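Local coordinates for alpha-L-arabinofuranosidase B (Aspergillus kawachii, PDB 6SXT), which hydrolyses terminal non-reducing alpha-L-arabinofuranosyl residues from arabinoxylan, arabinan and related plant polysaccharides as a retaining glycosidase, at residues C5-A10 / N306-N311; R23-S28 / F290-M295; E332-R337 / F475-A480. All coordinates share one frame; numbering follows the deposited sequence.

Contact 1: C5-A10 / N306-N311; sequences CDIYEA and NSVQEN
An antiparallel helix pair at one end of the catalytic domain sets Ile-7 against Ser-307 and Val-308: the short N-terminal helix 4-10 packs on helix 302-315, which follows strand 288-296. The two axes run 9.2 Å apart at an angle of 165°, and Ile-7 and Val-308 have the closest CA atoms across the pair. Both branches of Ile-7 work. Its methyl CG2, anti to the backbone N, drops onto Ser-307 CB at 3.5 Å and also meets Val-308 CG2 at 3.8 Å. The longer branch, with CG1 anti to the carbonyl carbon (chi1 -63°), carries CD1 along the other helix to the Ser-307 carbonyl and to Asn-311 CB, the latter 4.0 Å away. Ile-7 therefore spans one turn of its partner, from Ser-307 to Asn-311. Val-308 answers with one methyl, CG2, which also lies over a face of the Tyr-8 ring in a CH-pi contact; CG2 stands 4.0 Å from the centroid of the Tyr-8 ring, displaced toward the rim, and is nearest to Tyr-8 CE2 at 3.6 Å. Tyr-148 of strand 145-152 touches both Tyr-8 and Val-308, tying the pair to the large antiparallel sheet, while the Cys-5 to Cys-15 disulfide ties helix 4-10 to strand 15-20. Asn-311 offers this contact its CB and sends OD1 to Arg-23, outside the pair. The two helices are joined by carbon contacts and one methyl-to-ring contact, so the pairing probably depends on close fit and burial.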
loop_
_atom_site.group_PDB
_atom_site.type_symbol
_atom_site.label_atom_id
_atom_site.label_comp_id
_atom_site.label_asym_id
_atom_site.label_seq_id
_atom_site.Cartn_x
_atom_site.Cartn_y
_atom_site.Cartn_z
ATOM N N CYS A 5 -13.612 18.104 -1.299
ATOM C CA CYS A 5 -13.392 19.023 -2.446
ATOM C C CYS A 5 -14.466 20.121 -2.487
ATOM O O CYS A 5 -14.153 21.199 -2.988
ATOM C CB CYS A 5 -13.336 18.296 -3.776
ATOM S SG CYS A 5 -11.770 17.328 -3.841
ATOM N N ASP A 6 -15.641 19.885 -1.914
ATOM C CA ASP A 6 -16.622 20.988 -1.811
ATOM C C ASP A 6 -16.095 22.031 -0.825
ATOM O O ASP A 6 -16.308 23.217 -1.077
ATOM C CB ASP A 6 -17.967 20.438 -1.364
ATOM C CG ASP A 6 -18.528 19.389 -2.317
ATOM O OD1 ASP A 6 -18.654 19.697 -3.529
ATOM O OD2 ASP A 6 -18.804 18.302 -1.811
ATOM N N ILE A 7 -15.471 21.560 0.255
ATOM C CA ILE A 7 -14.886 22.440 1.300
ATOM C C ILE A 7 -13.754 23.243 0.686
ATOM O O ILE A 7 -13.702 24.480 0.855
ATOM C CB ILE A 7 -14.465 21.622 2.507
ATOM C CG1 ILE A 7 -15.687 20.967 3.140
ATOM C CG2 ILE A 7 -13.684 22.443 3.521
ATOM C CD1 ILE A 7 -15.421 19.858 4.068
ATOM N N TYR A 8 -12.844 22.606 -0.057
ATOM C CA TYR A 8 -11.736 23.321 -0.695
ATOM C C TYR A 8 -12.289 24.349 -1.689
ATOM O O TYR A 8 -11.783 25.491 -1.734
ATOM C CB TYR A 8 -10.763 22.376 -1.401
ATOM C CG TYR A 8 -9.763 21.725 -0.493
ATOM C CD1 TYR A 8 -8.778 22.465 0.128
ATOM C CD2 TYR A 8 -9.740 20.349 -0.276
ATOM C CE1 TYR A 8 -7.805 21.864 0.921
ATOM C CE2 TYR A 8 -8.767 19.734 0.523
ATOM C CZ TYR A 8 -7.798 20.494 1.126
ATOM O OH TYR A 8 -6.825 19.863 1.854
ATOM N N GLU A 9 -13.335 23.999 -2.436
ATOM C CA GLU A 9 -13.924 24.935 -3.417
ATOM C C GLU A 9 -14.490 26.143 -2.658
ATOM O O GLU A 9 -14.288 27.295 -3.153
ATOM C CB GLU A 9 -15.015 24.220 -4.190
ATOM C CG GLU A 9 -15.921 25.156 -4.972
ATOM C CD GLU A 9 -15.246 25.936 -6.056
ATOM O OE1 GLU A 9 -14.423 25.325 -6.785
ATOM O OE2 GLU A 9 -15.676 27.115 -6.268
ATOM N N ALA A 10 -15.154 25.928 -1.540
ATOM C CA ALA A 10 -15.787 27.017 -0.747
ATOM C C ALA A 10 -14.695 27.943 -0.204
ATOM O O ALA A 10 -14.979 29.118 0.044
ATOM C CB ALA A 10 -16.608 26.466 0.371
ATOM N N ASN A 306 -9.047 22.512 8.318
ATOM C CA ASN A 306 -9.700 22.026 9.541
ATOM C C ASN A 306 -11.081 21.445 9.188
ATOM O O ASN A 306 -11.447 20.442 9.779
ATOM C CB ASN A 306 -9.841 23.160 10.550
ATOM C CG ASN A 306 -8.511 23.651 11.110
ATOM O OD1 ASN A 306 -7.490 22.951 11.059
ATOM N ND2 ASN A 306 -8.546 24.871 11.702
ATOM N N SER A 307 -11.789 22.074 8.283
ATOM C CA SER A 307 -13.137 21.605 7.860
ATOM C C SER A 307 -12.967 20.259 7.148
ATOM O O SER A 307 -13.796 19.364 7.325
ATOM C CB SER A 307 -13.865 22.606 7.013
ATOM O OG SER A 307 -14.251 23.715 7.849
ATOM N N VAL A 308 -11.967 20.158 6.275
ATOM C CA VAL A 308 -11.652 18.863 5.599
ATOM C C VAL A 308 -11.376 17.777 6.636
ATOM O O VAL A 308 -11.893 16.652 6.541
ATOM C CB VAL A 308 -10.478 19.035 4.626
ATOM C CG1 VAL A 308 -10.009 17.682 4.104
ATOM C CG2 VAL A 308 -10.881 19.948 3.485
ATOM N N GLN A 309 -10.565 18.063 7.668
ATOM C CA GLN A 309 -10.227 17.086 8.716
ATOM C C GLN A 309 -11.494 16.668 9.484
ATOM O O GLN A 309 -11.646 15.496 9.744
ATOM C CB GLN A 309 -9.130 17.624 9.636
ATOM C CG GLN A 309 -8.986 16.857 10.917
ATOM C CD GLN A 309 -8.515 15.433 10.825
ATOM O OE1 GLN A 309 -8.518 14.692 11.838
ATOM N NE2 GLN A 309 -8.035 15.063 9.681
ATOM N N GLU A 310 -12.404 17.620 9.736
ATOM C CA GLU A 310 -13.688 17.289 10.410
ATOM C C GLU A 310 -14.488 16.314 9.530
ATOM O O GLU A 310 -15.039 15.344 10.064
ATOM C CB GLU A 310 -14.454 18.583 10.655
ATOM C CG GLU A 310 -15.725 18.367 11.425
ATOM C CD GLU A 310 -16.426 19.668 11.841
ATOM O OE1 GLU A 310 -16.038 20.750 11.325
ATOM O OE2 GLU A 310 -17.355 19.578 12.653
ATOM N N ASN A 311 -14.454 16.507 8.228
ATOM C CA ASN A 311 -15.134 15.633 7.253
ATOM C C ASN A 311 -14.498 14.241 7.308
ATOM O O ASN A 311 -15.230 13.237 7.315
ATOM C CB ASN A 311 -15.122 16.289 5.902
ATOM C CG ASN A 311 -15.759 15.417 4.856
ATOM O OD1 ASN A 311 -15.137 14.445 4.396
ATOM N ND2 ASN A 311 -17.014 15.703 4.540
#

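Contact 2: R23-S28 / F290-M295; sequences RALYSS and FYEGVM
Glu-292 OE1 is held by both Arg-23 NE at 2.8 Å and the hydroxyl of Tyr-317. Its twin, Glu-292 OE2, takes Arg-23 NH2 at 2.9 Å and is also bonded to the hydroxyl of Tyr-148, so at least four hydrogen bonds reach the buried carboxylate. Arg-23 makes its part of this as a side-on, two-nitrogen salt bridge. The NE bond is the straighter, 167° at the hydrogen, and OE1 lies close to the guanidinium plane; the NH2 bond reaches the syn lone pair of OE2. The two flat groups are not coplanar but turned 37° against each other, and NE meets OE1 somewhat out of the carboxylate plane. From CG to NE the arginine is extended, which delivers its head to the end of Glu-292. Such a network probably favours the charged form of both partners despite their burial. Residues 23-28 form a loop between strands 15-20 and 34-38, whereas 290-295 belong to strand 288-296 of the large antiparallel sheet in the catalytic domain, so the ion pair fastens this loop to the sheet. Beside it Leu-25 packs alongside with both methyls: CD2 rests 3.7 Å from Glu-292 OE2, and CD1 comes 3.8 Å from the carbonyl oxygen of Gly-293. That same CD1 continues to Val-294 CG1 at 3.9 Å. Tyr-148 also packs against both Leu-25 and Val-294.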
loop_
_atom_site.group_PDB
_atom_site.type_symbol
_atom_site.label_atom_id
_atom_site.label_comp_id
_atom_site.label_asym_id
_atom_site.label_seq_id
_atom_site.Cartn_x
_atom_site.Cartn_y
_atom_site.Cartn_z
ATOM N N ARG A 23 -13.965 6.403 -1.242
ATOM C CA ARG A 23 -15.173 7.259 -1.229
ATOM C C ARG A 23 -15.106 8.389 -2.226
ATOM O O ARG A 23 -14.028 8.824 -2.671
ATOM C CB ARG A 23 -15.420 7.807 0.170
ATOM C CG ARG A 23 -14.343 8.754 0.682
ATOM C CD ARG A 23 -14.827 9.405 1.962
ATOM N NE ARG A 23 -13.874 10.353 2.512
ATOM C CZ ARG A 23 -14.234 11.488 3.114
ATOM N NH1 ARG A 23 -15.507 11.839 3.240
ATOM N NH2 ARG A 23 -13.283 12.282 3.565
ATOM N N ALA A 24 -16.286 8.884 -2.573
ATOM C CA ALA A 24 -16.406 10.158 -3.276
ATOM C C ALA A 24 -15.890 11.299 -2.413
ATOM O O ALA A 24 -16.141 11.301 -1.169
ATOM C CB ALA A 24 -17.888 10.381 -3.605
ATOM N N LEU A 25 -15.235 12.268 -3.040
ATOM C CA LEU A 25 -14.687 13.430 -2.312
ATOM C C LEU A 25 -15.473 14.696 -2.613
ATOM O O LEU A 25 -15.106 15.773 -2.113
ATOM C CB LEU A 25 -13.203 13.551 -2.664
ATOM C CG LEU A 25 -12.380 12.347 -2.221
ATOM C CD1 LEU A 25 -10.963 12.474 -2.730
ATOM C CD2 LEU A 25 -12.402 12.162 -0.726
ATOM N N TYR A 26 -16.469 14.591 -3.479
ATOM C CA TYR A 26 -17.489 15.654 -3.731
ATOM C C TYR A 26 -18.840 15.066 -3.390
ATOM O O TYR A 26 -19.123 13.939 -3.774
ATOM C CB TYR A 26 -17.498 16.065 -5.204
ATOM C CG TYR A 26 -16.251 16.697 -5.761
ATOM C CD1 TYR A 26 -15.181 15.935 -6.179
ATOM C CD2 TYR A 26 -16.199 18.064 -5.969
ATOM C CE1 TYR A 26 -14.069 16.504 -6.739
ATOM C CE2 TYR A 26 -15.073 18.655 -6.521
ATOM C CZ TYR A 26 -14.008 17.873 -6.913
ATOM O OH TYR A 26 -12.907 18.443 -7.490
ATOM N N SER A 27 -19.717 15.870 -2.806
ATOM C CA SER A 27 -21.071 15.408 -2.429
ATOM C C SER A 27 -21.867 14.991 -3.667
ATOM O O SER A 27 -22.729 14.125 -3.516
ATOM C CB SER A 27 -21.761 16.457 -1.579
ATOM O OG SER A 27 -21.950 17.557 -2.384
ATOM N N SER A 28 -21.587 15.485 -4.848
ATOM C CA SER A 28 -22.427 15.126 -6.007
ATOM C C SER A 28 -21.722 14.090 -6.879
ATOM O O SER A 28 -22.247 13.757 -7.977
ATOM C CB SER A 28 -22.746 16.346 -6.777
ATOM O OG SER A 28 -21.549 16.918 -7.248
ATOM N N PHE A 290 -2.426 4.263 0.752
ATOM C CA PHE A 290 -3.183 5.484 0.415
ATOM C C PHE A 290 -4.667 5.167 0.395
ATOM O O PHE A 290 -5.092 4.193 -0.266
ATOM C CB PHE A 290 -2.738 5.989 -0.954
ATOM C CG PHE A 290 -3.467 7.184 -1.506
ATOM C CD1 PHE A 290 -2.977 8.456 -1.327
ATOM C CD2 PHE A 290 -4.603 7.019 -2.287
ATOM C CE1 PHE A 290 -3.576 9.568 -1.897
ATOM C CE2 PHE A 290 -5.235 8.133 -2.846
ATOM C CZ PHE A 290 -4.711 9.410 -2.657
ATOM N N TYR A 291 -5.459 5.969 1.106
ATOM C CA TYR A 291 -6.936 5.779 1.105
ATOM C C TYR A 291 -7.628 6.876 0.278
ATOM O O TYR A 291 -8.612 6.584 -0.427
ATOM C CB TYR A 291 -7.439 5.803 2.556
ATOM C CG TYR A 291 -6.908 4.647 3.372
ATOM C CD1 TYR A 291 -7.349 3.346 3.204
ATOM C CD2 TYR A 291 -5.944 4.855 4.341
ATOM C CE1 TYR A 291 -6.865 2.292 3.960
ATOM C CE2 TYR A 291 -5.453 3.812 5.084
ATOM C CZ TYR A 291 -5.903 2.534 4.916
ATOM O OH TYR A 291 -5.432 1.501 5.691
ATOM N N GLU A 292 -7.239 8.131 0.449
ATOM C CA GLU A 292 -7.836 9.267 -0.254
ATOM C C GLU A 292 -6.847 10.423 -0.249
ATOM O O GLU A 292 -5.986 10.475 0.651
ATOM C CB GLU A 292 -9.171 9.707 0.377
ATOM C CG GLU A 292 -9.057 10.192 1.817
ATOM C CD GLU A 292 -10.394 10.609 2.420
ATOM O OE1 GLU A 292 -11.171 9.693 2.712
ATOM O OE2 GLU A 292 -10.666 11.821 2.487
ATOM N N GLY A 293 -6.997 11.315 -1.199
ATOM C CA GLY A 293 -6.163 12.515 -1.191
ATOM C C GLY A 293 -6.539 13.412 -2.348
ATOM O O GLY A 293 -7.224 12.987 -3.283
ATOM N N VAL A 294 -6.044 14.640 -2.264
ATOM C CA VAL A 294 -6.305 15.646 -3.299
ATOM C C VAL A 294 -5.077 16.524 -3.487
ATOM O O VAL A 294 -4.240 16.619 -2.590
ATOM C CB VAL A 294 -7.521 16.510 -3.002
ATOM C CG1 VAL A 294 -8.780 15.745 -2.616
ATOM C CG2 VAL A 294 -7.195 17.592 -1.986
ATOM N N MET A 295 -5.107 17.264 -4.602
ATOM C CA MET A 295 -4.231 18.435 -4.831
ATOM C C MET A 295 -5.140 19.581 -5.239
ATOM O O MET A 295 -6.169 19.361 -5.899
ATOM C CB MET A 295 -3.192 18.190 -5.928
ATOM C CG MET A 295 -2.220 17.091 -5.521
ATOM S SD MET A 295 -1.157 16.603 -6.917
ATOM C CE MET A 295 -0.219 18.121 -7.180
#

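Contact 3: E332-R337 / F475-A480; sequences EVVSLR and FEIETA
Leu-336 and Ile-477 lie side by side on one face of an antiparallel strand pair, Leu-336 CD2 4.0 Å from Ile-477 CG1. The pair joins the first and last strands of the beta-trefoil arabinose-binding domain, bringing its two ends together. The other branch of Ile-477, CG2, crosses to Val-334 CG1 at 3.8 Å. Phe-475 CB lies 4.3 Å from Leu-336 CB, and its side chain also comes near His-447 and Leu-452, both substrate-binding residues. Toward the end of the pair Val-333 CG1 presses on Ala-480 CB at 3.5 Å, a tight fit. Between the strands, Ser-335 with Glu-478 and Arg-337 with Glu-476 are hydrogen-bonded pairs, each closed by two N-H to carbonyl bonds. Past them the direct pairing gives way to a water that donates to Val-333 O and accepts from Ala-480 N. On the opposite face from Leu-336 sits the polar edge. Arg-337 starts with CG anti to its N (chi1 -171°) and bends at chi3, bringing NE to Glu-478 OE2 at 2.8 Å in a salt bridge with an angle of 170° at the hydrogen. The oxygen lies in the guanidinium plane, yet NE approaches from above the carboxylate plane. Glu-478 OE1 is taken by Tyr-347, and Arg-337 NH1 by Thr-344 O. Glu-476 bends away at chi2, and its OE2 receives a 2.9 Å hydrogen bond from a second water, which Arg-337 NH2 reaches only weakly.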
loop_
_atom_site.group_PDB
_atom_site.type_symbol
_atom_site.label_atom_id
_atom_site.label_comp_id
_atom_site.label_asym_id
_atom_site.label_seq_id
_atom_site.Cartn_x
_atom_site.Cartn_y
_atom_site.Cartn_z
ATOM N N GLU A 332 -2.356 -23.611 17.262
ATOM C CA GLU A 332 -2.772 -24.727 16.406
ATOM C C GLU A 332 -1.556 -25.270 15.663
ATOM O O GLU A 332 -0.743 -24.475 15.202
ATOM C CB GLU A 332 -3.805 -24.201 15.399
ATOM C CG GLU A 332 -4.481 -25.218 14.530
ATOM C CD GLU A 332 -5.452 -24.628 13.525
ATOM O OE1 GLU A 332 -5.634 -23.387 13.542
ATOM O OE2 GLU A 332 -5.977 -25.373 12.678
ATOM N N VAL A 333 -1.447 -26.586 15.509
ATOM C CA VAL A 333 -0.420 -27.189 14.633
ATOM C C VAL A 333 -1.109 -27.835 13.454
ATOM O O VAL A 333 -2.065 -28.573 13.661
ATOM C CB VAL A 333 0.439 -28.213 15.413
ATOM C CG1 VAL A 333 1.670 -28.562 14.613
ATOM C CG2 VAL A 333 0.794 -27.650 16.777
ATOM N N VAL A 334 -0.644 -27.565 12.252
ATOM C CA VAL A 334 -1.339 -28.001 11.026
ATOM C C VAL A 334 -0.360 -28.624 10.056
ATOM O O VAL A 334 0.842 -28.329 10.112
ATOM C CB VAL A 334 -2.065 -26.804 10.346
ATOM C CG1 VAL A 334 -3.054 -26.162 11.297
ATOM C CG2 VAL A 334 -1.075 -25.801 9.788
ATOM N N SER A 335 -0.909 -29.350 9.083
ATOM C CA SER A 335 -0.203 -29.675 7.847
ATOM C C SER A 335 -1.051 -29.079 6.721
ATOM O O SER A 335 -2.283 -28.961 6.885
ATOM C CB SER A 335 0.051 -31.181 7.678
ATOM O OG SER A 335 0.957 -31.608 8.714
ATOM N N LEU A 336 -0.402 -28.700 5.656
ATOM C CA LEU A 336 -1.052 -27.950 4.533
ATOM C C LEU A 336 -0.882 -28.809 3.288
ATOM O O LEU A 336 0.241 -28.991 2.758
ATOM C CB LEU A 336 -0.397 -26.558 4.415
ATOM C CG LEU A 336 -0.616 -25.668 5.625
ATOM C CD1 LEU A 336 0.263 -24.449 5.552
ATOM C CD2 LEU A 336 -2.073 -25.244 5.758
ATOM N N ARG A 337 -1.998 -29.286 2.762
ATOM C CA ARG A 337 -2.007 -30.257 1.648
ATOM C C ARG A 337 -2.251 -29.571 0.311
ATOM O O ARG A 337 -3.165 -28.714 0.239
ATOM C CB ARG A 337 -3.085 -31.314 1.869
ATOM C CG ARG A 337 -2.960 -32.449 0.853
ATOM C CD ARG A 337 -3.913 -33.603 1.111
ATOM N NE ARG A 337 -5.301 -33.173 1.126
ATOM C CZ ARG A 337 -6.030 -32.907 0.048
ATOM N NH1 ARG A 337 -5.522 -33.024 -1.155
ATOM N NH2 ARG A 337 -7.289 -32.541 0.192
ATOM N N PHE A 475 -4.619 -24.572 -0.504
ATOM C CA PHE A 475 -4.108 -25.665 0.373
ATOM C C PHE A 475 -5.172 -26.051 1.365
ATOM O O PHE A 475 -5.785 -25.199 2.010
ATOM C CB PHE A 475 -2.848 -25.220 1.102
ATOM C CG PHE A 475 -1.759 -24.832 0.163
ATOM C CD1 PHE A 475 -0.869 -25.770 -0.372
ATOM C CD2 PHE A 475 -1.635 -23.520 -0.272
ATOM C CE1 PHE A 475 0.132 -25.389 -1.228
ATOM C CE2 PHE A 475 -0.630 -23.149 -1.138
ATOM C CZ PHE A 475 0.262 -24.068 -1.632
ATOM N N GLU A 476 -5.375 -27.358 1.562
ATOM C CA GLU A 476 -6.275 -27.844 2.615
ATOM C C GLU A 476 -5.547 -27.895 3.943
ATOM O O GLU A 476 -4.383 -28.344 3.993
ATOM C CB GLU A 476 -6.812 -29.226 2.254
ATOM C CG GLU A 476 -7.875 -29.186 1.167
ATOM C CD GLU A 476 -9.260 -28.757 1.630
ATOM O OE1 GLU A 476 -9.445 -28.393 2.805
ATOM O OE2 GLU A 476 -10.166 -28.820 0.777
ATOM N N ILE A 477 -6.214 -27.472 4.991
ATOM C CA ILE A 477 -5.681 -27.436 6.374
ATOM C C ILE A 477 -6.042 -28.781 6.992
ATOM O O ILE A 477 -7.234 -29.098 7.108
ATOM C CB ILE A 477 -6.253 -26.285 7.189
ATOM C CG1 ILE A 477 -6.035 -24.928 6.521
ATOM C CG2 ILE A 477 -5.696 -26.317 8.608
ATOM C CD1 ILE A 477 -6.912 -23.836 7.098
ATOM N N GLU A 478 -5.002 -29.526 7.364
ATOM C CA GLU A 478 -5.171 -30.875 7.940
ATOM C C GLU A 478 -4.506 -30.924 9.304
ATOM O O GLU A 478 -3.684 -30.089 9.639
ATOM C CB GLU A 478 -4.679 -31.908 6.940
ATOM C CG GLU A 478 -5.689 -31.999 5.829
ATOM C CD GLU A 478 -5.458 -32.992 4.739
ATOM O OE1 GLU A 478 -4.487 -33.791 4.872
ATOM O OE2 GLU A 478 -6.255 -32.937 3.791
ATOM N N THR A 479 -4.908 -31.931 10.072
ATOM C CA THR A 479 -4.189 -32.330 11.301
ATOM C C THR A 479 -2.687 -32.429 11.005
ATOM O O THR A 479 -2.321 -32.984 9.974
ATOM C CB THR A 479 -4.695 -33.717 11.744
ATOM O OG1 THR A 479 -6.118 -33.660 11.851
ATOM C CG2 THR A 479 -4.111 -34.126 13.071
ATOM N N ALA A 480 -1.865 -31.895 11.890
ATOM C CA ALA A 480 -0.397 -31.976 11.745
ATOM C C ALA A 480 0.050 -33.449 11.825
ATOM O O ALA A 480 -0.434 -34.215 12.673
ATOM C CB ALA A 480 0.272 -31.177 12.795
HETATM O O HOH W 1 -2.880 -30.994 14.505
HETATM O O HOH W 2 -9.604 -30.767 -1.363
#

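How the contacts relate
Contacts 1 and 2 are buried neighbours in the catalytic domain, their centres about 11 Å apart; contact 3 lies in the arabinose-binding domain, its centre about 51 Å from that of contact 1, and is only partly buried. The first two share elements: strand 288-296 of contact 2 leads into helix 302-315 of contact 1, and two polar links join them directly, an asparagine-arginine bond and one from Asp-6 OD2 to Ser-27 N. Contact 1 is apolar helix packing, contact 2 a loop held to a sheet by an enclosed ion pair. Contact 3 instead relies on backbone pairing, with a salt bridge made through one nitrogen and waters at its more open edge.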